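Sugar phosphate isomerase/epimerase (Parabacteroides distasonis, PDB 3L23) binds magnesium in a xylose isomerase-like TIM barrel and probably acts as a sugar phosphate isomerase or epimerase. Local coordinates at residues I15-I19 / Y20-Q24; Y164-N168 / M169-R173. All blocks are in the same frame, centred on the assembly; numbering follows the deposited sequence.

Interaction 1 (I15-I19 / Y20-Q24)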
loop_
_atom_site.group_PDB
_atom_site.type_symbol
_atom_site.label_atom_id
_atom_site.label_comp_id
_atom_site.label_asym_id
_atom_site.label_seq_id
_atom_site.Cartn_x
_atom_site.Cartn_y
_atom_site.Cartn_z
ATOM N N ILE A 15 12.092 10.709 2.732
ATOM C CA ILE A 15 11.385 9.656 3.449
ATOM C C ILE A 15 9.887 9.778 3.252
ATOM O O ILE A 15 9.327 10.857 3.413
ATOM C CB ILE A 15 11.714 9.654 5.014
ATOM C CG1 ILE A 15 13.227 9.711 5.280
ATOM C CG2 ILE A 15 11.128 8.445 5.705
ATOM C CD1 ILE A 15 13.632 9.912 6.735
ATOM N N GLY A 16 9.249 8.673 2.873
ATOM C CA GLY A 16 7.821 8.650 2.735
ATOM C C GLY A 16 7.110 8.144 3.952
ATOM O O GLY A 16 7.664 7.327 4.718
ATOM N N LEU A 17 5.847 8.567 4.114
ATOM C CA LEU A 17 4.967 8.104 5.200
ATOM C C LEU A 17 3.595 7.686 4.686
ATOM O O LEU A 17 2.925 8.458 3.974
ATOM C CB LEU A 17 4.732 9.205 6.246
ATOM C CG LEU A 17 3.975 8.916 7.539
ATOM C CD1 LEU A 17 4.596 7.767 8.381
ATOM C CD2 LEU A 17 3.799 10.189 8.414
ATOM N N GLN A 18 3.149 6.497 5.090
ATOM C CA GLN A 18 1.773 6.091 4.871
ATOM C C GLN A 18 1.004 6.699 6.044
ATOM O O GLN A 18 1.191 6.337 7.224
ATOM C CB GLN A 18 1.663 4.569 4.776
ATOM C CG GLN A 18 0.302 3.949 4.978
ATOM C CD GLN A 18 -0.822 4.595 4.204
ATOM O OE1 GLN A 18 -1.642 5.280 4.792
ATOM N NE2 GLN A 18 -0.884 4.359 2.879
ATOM N N ILE A 19 0.144 7.656 5.732
ATOM C CA ILE A 19 -0.481 8.440 6.794
ATOM C C ILE A 19 -1.417 7.672 7.739
ATOM O O ILE A 19 -1.738 8.170 8.837
ATOM C CB ILE A 19 -1.231 9.685 6.237
ATOM C CG1 ILE A 19 -2.458 9.304 5.409
ATOM C CG2 ILE A 19 -0.262 10.562 5.411
ATOM C CD1 ILE A 19 -3.269 10.552 4.853
ATOM N N TYR A 20 -1.873 6.491 7.342
ATOM C CA TYR A 20 -2.681 5.674 8.251
ATOM C C TYR A 20 -1.909 5.368 9.546
ATOM O O TYR A 20 -2.494 5.130 10.569
ATOM C CB TYR A 20 -3.042 4.357 7.562
ATOM C CG TYR A 20 -4.106 3.521 8.222
ATOM C CD1 TYR A 20 -5.422 3.927 8.236
ATOM C CD2 TYR A 20 -3.808 2.272 8.717
ATOM C CE1 TYR A 20 -6.410 3.127 8.803
ATOM C CE2 TYR A 20 -4.771 1.472 9.285
ATOM C CZ TYR A 20 -6.061 1.890 9.323
ATOM O OH TYR A 20 -7.046 1.072 9.871
ATOM N N SER A 21 -0.594 5.435 9.471
ATOM C CA SER A 21 0.275 5.269 10.633
ATOM C C SER A 21 -0.080 6.200 11.775
ATOM O O SER A 21 0.117 5.855 12.927
ATOM C CB SER A 21 1.732 5.550 10.242
ATOM O OG SER A 21 2.136 4.671 9.184
ATOM N N LEU A 22 -0.586 7.381 11.453
ATOM C CA LEU A 22 -0.960 8.372 12.457
ATOM C C LEU A 22 -2.395 8.257 12.959
ATOM O O LEU A 22 -2.771 8.914 13.915
ATOM C CB LEU A 22 -0.740 9.760 11.860
ATOM C CG LEU A 22 0.698 10.073 11.446
ATOM C CD1 LEU A 22 0.704 11.355 10.610
ATOM C CD2 LEU A 22 1.573 10.207 12.655
ATOM N N SER A 23 -3.202 7.429 12.283
ATOM C CA SER A 23 -4.577 7.203 12.674
ATOM C C SER A 23 -5.309 8.561 12.790
ATOM O O SER A 23 -5.046 9.520 12.011
ATOM C CB SER A 23 -4.624 6.345 13.956
ATOM O OG SER A 23 -5.983 6.048 14.343
ATOM N N GLN A 24 -6.209 8.674 13.743
ATOM C CA GLN A 24 -6.939 9.921 13.879
ATOM C C GLN A 24 -6.131 11.040 14.511
ATOM O O GLN A 24 -6.601 12.177 14.511
ATOM C CB GLN A 24 -8.281 9.682 14.598
ATOM C CG GLN A 24 -9.247 8.791 13.741
ATOM C CD GLN A 24 -9.518 9.336 12.306
ATOM O OE1 GLN A 24 -10.132 10.394 12.142
ATOM N NE2 GLN A 24 -9.070 8.595 11.279
HETATM O O HOH W 1 -4.277 9.151 9.480
#

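Interaction 2 (Y164-N168 / M169-R173). With MG (magnesium ion), chain B.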
loop_
_atom_site.group_PDB
_atom_site.type_symbol
_atom_site.label_atom_id
_atom_site.label_comp_id
_atom_site.label_asym_id
_atom_site.label_seq_id
_atom_site.Cartn_x
_atom_site.Cartn_y
_atom_site.Cartn_z
ATOM N N TYR A 164 -0.668 -3.021 -6.357
ATOM C CA TYR A 164 -1.215 -3.937 -5.353
ATOM C C TYR A 164 -0.300 -4.051 -4.135
ATOM O O TYR A 164 0.888 -4.381 -4.282
ATOM C CB TYR A 164 -1.449 -5.348 -5.946
ATOM C CG TYR A 164 -2.179 -6.247 -4.954
ATOM C CD1 TYR A 164 -3.543 -6.142 -4.761
ATOM C CD2 TYR A 164 -1.458 -7.114 -4.119
ATOM C CE1 TYR A 164 -4.182 -6.924 -3.801
ATOM C CE2 TYR A 164 -2.091 -7.885 -3.182
ATOM C CZ TYR A 164 -3.452 -7.771 -3.032
ATOM O OH TYR A 164 -4.115 -8.535 -2.109
ATOM N N HIS A 165 -0.879 -3.817 -2.947
ATOM C CA HIS A 165 -0.186 -3.936 -1.644
ATOM C C HIS A 165 -0.691 -5.166 -0.904
ATOM O O HIS A 165 -1.899 -5.398 -0.735
ATOM C CB HIS A 165 -0.373 -2.640 -0.812
ATOM C CG HIS A 165 -0.126 -2.787 0.667
ATOM N ND1 HIS A 165 -1.012 -3.438 1.501
ATOM C CD2 HIS A 165 0.865 -2.318 1.473
ATOM C CE1 HIS A 165 -0.570 -3.386 2.749
ATOM N NE2 HIS A 165 0.568 -2.710 2.760
ATOM N N ASN A 166 0.253 -5.958 -0.387
ATOM C CA ASN A 166 -0.049 -7.194 0.280
ATOM C C ASN A 166 -0.000 -7.090 1.797
ATOM O O ASN A 166 0.691 -6.226 2.345
ATOM C CB ASN A 166 0.979 -8.257 -0.082
ATOM C CG ASN A 166 2.397 -7.872 0.380
ATOM O OD1 ASN A 166 3.060 -6.978 -0.204
ATOM N ND2 ASN A 166 2.887 -8.568 1.428
ATOM N N HIS A 167 -0.764 -7.971 2.444
ATOM C CA HIS A 167 -0.510 -8.346 3.840
ATOM C C HIS A 167 0.062 -9.773 3.817
ATOM O O HIS A 167 0.917 -10.060 2.977
ATOM C CB HIS A 167 -1.732 -8.192 4.739
ATOM C CG HIS A 167 -2.237 -6.778 4.837
ATOM N ND1 HIS A 167 -2.999 -6.196 3.853
ATOM C CD2 HIS A 167 -2.115 -5.846 5.815
ATOM C CE1 HIS A 167 -3.322 -4.962 4.205
ATOM N NE2 HIS A 167 -2.801 -4.719 5.396
ATOM N N ASN A 168 -0.357 -10.661 4.703
ATOM C CA ASN A 168 0.180 -12.023 4.692
ATOM C C ASN A 168 -0.771 -13.068 4.177
ATOM O O ASN A 168 -0.342 -14.191 3.921
ATOM C CB ASN A 168 0.730 -12.427 6.088
ATOM C CG ASN A 168 -0.291 -12.350 7.199
ATOM O OD1 ASN A 168 -1.381 -11.758 7.066
ATOM N ND2 ASN A 168 0.098 -12.903 8.365
HETATM N N MSE A 169 -2.040 -12.714 3.997
HETATM C CA MSE A 169 -3.004 -13.679 3.472
HETATM C C MSE A 169 -2.632 -14.148 2.074
HETATM O O MSE A 169 -3.040 -15.232 1.656
HETATM C CB MSE A 169 -4.443 -13.116 3.412
HETATM C CG MSE A 169 -5.086 -12.680 4.728
HETATM SE SE MSE A 169 -4.506 -10.803 5.153
HETATM C CE MSE A 169 -4.469 -10.113 3.392
ATOM N N GLU A 170 -1.930 -13.303 1.338
ATOM C CA GLU A 170 -1.498 -13.629 -0.037
ATOM C C GLU A 170 -0.508 -14.793 -0.036
ATOM O O GLU A 170 -0.234 -15.388 -1.075
ATOM C CB GLU A 170 -0.893 -12.399 -0.714
ATOM C CG GLU A 170 -1.840 -11.245 -0.962
ATOM C CD GLU A 170 -2.095 -10.324 0.208
ATOM O OE1 GLU A 170 -1.643 -10.582 1.349
ATOM O OE2 GLU A 170 -2.686 -9.257 -0.059
ATOM N N PHE A 171 0.082 -15.095 1.117
ATOM C CA PHE A 171 0.997 -16.241 1.186
ATOM C C PHE A 171 0.326 -17.518 1.621
ATOM O O PHE A 171 0.970 -18.558 1.699
ATOM C CB PHE A 171 2.243 -15.856 1.993
ATOM C CG PHE A 171 2.948 -14.717 1.382
ATOM C CD1 PHE A 171 3.714 -14.892 0.246
ATOM C CD2 PHE A 171 2.741 -13.414 1.846
ATOM C CE1 PHE A 171 4.293 -13.806 -0.377
ATOM C CE2 PHE A 171 3.329 -12.359 1.256
ATOM C CZ PHE A 171 4.098 -12.531 0.132
ATOM N N ASN A 172 -0.976 -17.466 1.903
ATOM C CA ASN A 172 -1.747 -18.689 2.042
ATOM C C ASN A 172 -1.740 -19.445 0.697
ATOM O O ASN A 172 -1.677 -18.846 -0.359
ATOM C CB ASN A 172 -3.207 -18.403 2.383
ATOM C CG ASN A 172 -3.418 -17.859 3.787
ATOM O OD1 ASN A 172 -2.620 -18.060 4.692
ATOM N ND2 ASN A 172 -4.530 -17.175 3.961
ATOM N N ARG A 173 -1.845 -20.762 0.748
ATOM C CA ARG A 173 -1.752 -21.547 -0.453
ATOM C C ARG A 173 -3.149 -21.988 -0.855
ATOM O O ARG A 173 -3.985 -22.264 -0.000
ATOM C CB ARG A 173 -0.831 -22.767 -0.242
ATOM C CG ARG A 173 0.625 -22.374 -0.013
ATOM C CD ARG A 173 1.532 -23.563 0.375
ATOM N NE ARG A 173 2.899 -23.082 0.577
ATOM C CZ ARG A 173 3.810 -22.930 -0.379
ATOM N NH1 ARG A 173 3.550 -23.258 -1.634
ATOM N NH2 ARG A 173 5.001 -22.441 -0.067
HETATM MG MG MG B . 1.556 -1.894 4.597
HETATM O O HOH W 2 -3.874 -7.303 1.395
HETATM O O HOH W 3 0.299 -16.650 5.886
HETATM O O HOH W 4 0.257 -3.122 5.753
HETATM O O HOH W 5 -0.443 -0.630 4.557
#

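Interaction 1 (I15-I19 / Y20-Q24)
The backbone carbonyl oxygen of Gln18 is gripped twice from the turn that follows it: Ser21 OG donates to Gln18 O over 2.7 Å, lying in the carbonyl plane, while Ser21 N reaches the same Gln18 O at 3.0 Å. Serine suits this place because its short hydroxyl arm can turn back on the chain; OG stands beside its own backbone N (chi1 -58°), so that both donors face one acceptor. The same hydroxyl is also bonded to the backbone of Leu276. Gln18 answers with its side chain, which bends at chi2 (48°) and brings OE1 to Tyr20 N at 2.8 Å, on a lone pair in the amide plane and nearly straight at hydrogen. The other amide atom, NE2, is held by Glu47 and by the carbonyl of Leu48, fixing which way the amide is flipped. A leucine here would probably leave Tyr20 N without its acceptor and Glu47 and the carbonyl of Leu48 without the amide donor. A water joins Ile19 O to Ser23 O. On the apolar side Leu17 CD2 meets Leu22 CD1 at 4.0 Å, the two side chains crossing at about a right angle. The i to i+3 backbone bonds, Ser21 N to Gln18 O and Leu22 N to Ile19 O (3.0 Å), wind the chain into a 3-10 turn after strand 16-18, braced by the Gln18 amide and Ser21 hydroxyl, near the magnesium site of the TIM barrel.

Interaction 2 (Y164-N168 / M169-R173)
The phenol of Tyr164 meets the carboxylate of Glu170 at the edge of its ring, the two planes 72° apart, and OH donates to Glu170 OE2 over 2.6 Å through the anti lone pair of that oxygen. On one face of the His167 ring lies CE1 of His165, offset toward the rim, while a water sits in plane at its edge, 2.8 Å from ND1, and is also hydrogen-bonded to Glu170 OE2. The Phe171 ring receives Asn166 ND2 at its edge, with amide and ring almost perpendicular; that same ND2 donates to His167 O at 2.9 Å. Asn166 CG sits between the backbone N and the carbonyl carbon (chi1 63°), a torsion that carries ND2 to His167 O and the Phe171 edge, and its OD1 is bonded to the backbone N of Asp216. Glutamate suits its place because its chain, bent at chi2, folds the carboxylate back over the turn; phenol and water grip OE2, and His167 N adds weak bonds to both oxygens. Selenomethionine Met169 lays its methyl CE against His167 CB at 3.6 Å, both residues being partly exposed. Phe171 N closes that turn on Asn168 O at 3.0 Å. At the junction of strand 162-165 with this loop, His165 NE2 binds magnesium at 2.2 Å, beside two waters; Asp216, His242 and Glu275 complete the protein ligands of this metal site in a xylose isomerase-like TIM barrel.

Both interactions are local turns that follow parallel strands of one barrel sheet, on opposite sides of the chain's centre, about 21 Å between centres and about 7 Å between nearest atoms. Interaction 1 is mostly buried, with Tyr20 and Ser23 exposed; interaction 2 is buried at Tyr164, Asn166, Glu170 and Phe171 but opens partly at His167 to Met169. The first relies on neutral amide, hydroxyl and backbone groups, with Leu22 packed on helix 285-298 and Leu17 on strand 272-274. The second adds a carboxylate, a phenol, imidazoles and an aromatic ring to its amide and backbone bonds. Residues 164-168 supply a magnesium ligand directly, whereas Gln18 and Ser21 only neighbour the ligands His242 and Glu275.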